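Local structure of Kiaa0380 (Homo sapiens, 1HTJ) at residues Trp85-Leu89 against Gln104-Asp108. The protein probably links heterotrimeric G protein signalling to Rho GTPases, as a guanine nucleotide exchange factor with an RGS-like domain. The protein carries 3 engineered substitutions. Residues are numbered along the deposited sequence; the frame is centred on the assembly and turned at random.
Sequences WNIFL and QAEID
Trp85 reaches across from its helix to lay its indole against Asp108. CB starts toward the partner helix, and CG anti to the backbone N (chi1 168°) places the indole alongside Asp108. At the near side of the six-membered ring, Trp85 CE3 meets Ile107 CG2, 4.2 Å away. Farther out the ring slides over Asp108: Asp108 CA sits over its face in a CH-pi contact, 4.0 Å from the centroid of the six-membered ring of Trp85. At the outer corner Trp85 CH2 comes within 3.3 Å of Asp108 CB, and CZ2 lies next to the Asp108 carboxylate carbon. The carboxylate is nearly parallel to the indole, the planes 16° apart, with OD1 above the rim of the same face. On the opposite face, also toward the rim, is the backbone carbon of Leu89. Were Trp85 an alanine, Asp108 would probably lose its aromatic cover and a gap would be likely to open beside Ile107 CG2. One turn on, Leu89 CD1 packs 3.6 Å from Ile107 CG2, while the bent chain of Gln104 brings NE2 to Leu89 O in a weak hydrogen bond (2.7 Å, 125° at the hydrogen). The two segments, on helices 76-89 and 101-112, run almost antiparallel in the all-helical RGS-like domain; Leu89 also touches Phe62 of helix 58-69, and Ile107 rests on Val120, Leu121 and Ala124 of helix 118-144.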
loop_
_atom_site.group_PDB
_atom_site.type_symbol
_atom_site.label_atom_id
_atom_site.label_comp_id
_atom_site.label_asym_id
_atom_site.label_seq_id
_atom_site.Cartn_x
_atom_site.Cartn_y
_atom_site.Cartn_z
ATOM N N TRP A 85 10.916 -2.418 -8.597
ATOM C CA TRP A 85 12.353 -2.324 -8.362
ATOM C C TRP A 85 12.860 -0.890 -8.308
ATOM O O TRP A 85 13.608 -0.528 -7.400
ATOM C CB TRP A 85 13.116 -3.094 -9.444
ATOM C CG TRP A 85 14.579 -2.806 -9.436
ATOM C CD1 TRP A 85 15.257 -1.940 -10.253
ATOM C CD2 TRP A 85 15.546 -3.345 -8.527
ATOM N NE1 TRP A 85 16.589 -1.906 -9.904
ATOM C CE2 TRP A 85 16.791 -2.759 -8.847
ATOM C CE3 TRP A 85 15.476 -4.264 -7.467
ATOM C CZ2 TRP A 85 17.960 -3.067 -8.144
ATOM C CZ3 TRP A 85 16.634 -4.571 -6.765
ATOM C CH2 TRP A 85 17.862 -3.976 -7.104
ATOM N N ASN A 86 12.453 -0.087 -9.287
ATOM C CA ASN A 86 12.866 1.319 -9.388
ATOM C C ASN A 86 12.278 2.209 -8.296
ATOM O O ASN A 86 12.920 3.158 -7.847
ATOM C CB ASN A 86 12.482 1.888 -10.766
ATOM C CG ASN A 86 13.343 1.323 -11.888
ATOM O OD1 ASN A 86 14.565 1.384 -11.823
ATOM N ND2 ASN A 86 12.709 0.771 -12.915
ATOM N N ILE A 87 11.058 1.903 -7.870
ATOM C CA ILE A 87 10.409 2.705 -6.847
ATOM C C ILE A 87 10.806 2.363 -5.418
ATOM O O ILE A 87 11.020 3.262 -4.585
ATOM C CB ILE A 87 8.882 2.591 -6.956
ATOM C CG1 ILE A 87 8.414 3.260 -8.246
ATOM C CG2 ILE A 87 8.215 3.228 -5.737
ATOM C CD1 ILE A 87 6.945 3.152 -8.484
ATOM N N PHE A 88 10.926 1.070 -5.141
ATOM C CA PHE A 88 11.212 0.624 -3.784
ATOM C C PHE A 88 12.543 -0.029 -3.462
ATOM O O PHE A 88 13.033 0.114 -2.349
ATOM C CB PHE A 88 10.132 -0.371 -3.329
ATOM C CG PHE A 88 8.722 0.115 -3.530
ATOM C CD1 PHE A 88 7.986 -0.297 -4.627
ATOM C CD2 PHE A 88 8.127 0.970 -2.601
ATOM C CE1 PHE A 88 6.679 0.127 -4.800
ATOM C CE2 PHE A 88 6.820 1.403 -2.765
ATOM C CZ PHE A 88 6.090 0.982 -3.867
ATOM N N LEU A 89 13.140 -0.731 -4.414
ATOM C CA LEU A 89 14.335 -1.479 -4.081
ATOM C C LEU A 89 15.698 -1.117 -4.604
ATOM O O LEU A 89 16.700 -1.553 -4.037
ATOM C CB LEU A 89 14.080 -2.954 -4.388
ATOM C CG LEU A 89 12.772 -3.516 -3.830
ATOM C CD1 LEU A 89 12.540 -4.912 -4.382
ATOM C CD2 LEU A 89 12.821 -3.518 -2.304
ATOM N N GLN A 104 18.152 -8.752 -1.805
ATOM C CA GLN A 104 18.212 -7.650 -2.761
ATOM C C GLN A 104 18.819 -8.091 -4.088
ATOM O O GLN A 104 18.387 -7.659 -5.159
ATOM C CB GLN A 104 19.054 -6.510 -2.190
ATOM C CG GLN A 104 19.275 -5.366 -3.158
ATOM C CD GLN A 104 18.411 -4.172 -2.827
ATOM O OE1 GLN A 104 17.324 -4.322 -2.262
ATOM N NE2 GLN A 104 18.881 -2.974 -3.181
ATOM N N ALA A 105 19.832 -8.947 -4.006
ATOM C CA ALA A 105 20.516 -9.453 -5.191
ATOM C C ALA A 105 19.638 -10.379 -6.024
ATOM O O ALA A 105 19.593 -10.258 -7.244
ATOM C CB ALA A 105 21.794 -10.180 -4.781
ATOM N N GLU A 106 18.957 -11.309 -5.364
ATOM C CA GLU A 106 18.072 -12.250 -6.045
ATOM C C GLU A 106 16.947 -11.492 -6.743
ATOM O O GLU A 106 16.650 -11.729 -7.916
ATOM C CB GLU A 106 17.462 -13.223 -5.033
ATOM C CG GLU A 106 18.058 -14.623 -5.014
ATOM C CD GLU A 106 17.449 -15.544 -6.055
ATOM O OE1 GLU A 106 17.707 -15.340 -7.256
ATOM O OE2 GLU A 106 16.708 -16.472 -5.671
ATOM N N ILE A 107 16.314 -10.586 -6.002
ATOM C CA ILE A 107 15.213 -9.792 -6.538
ATOM C C ILE A 107 15.670 -8.959 -7.728
ATOM O O ILE A 107 15.011 -8.943 -8.764
ATOM C CB ILE A 107 14.613 -8.886 -5.443
ATOM C CG1 ILE A 107 13.779 -9.740 -4.485
ATOM C CG2 ILE A 107 13.755 -7.807 -6.055
ATOM C CD1 ILE A 107 13.223 -8.980 -3.303
ATOM N N ASP A 108 16.810 -8.289 -7.587
ATOM C CA ASP A 108 17.349 -7.470 -8.664
ATOM C C ASP A 108 17.505 -8.293 -9.943
ATOM O O ASP A 108 17.036 -7.897 -11.015
ATOM C CB ASP A 108 18.707 -6.896 -8.260
ATOM C CG ASP A 108 19.355 -6.073 -9.369
ATOM O OD1 ASP A 108 18.699 -5.804 -10.406
ATOM O OD2 ASP A 108 20.531 -5.680 -9.198
#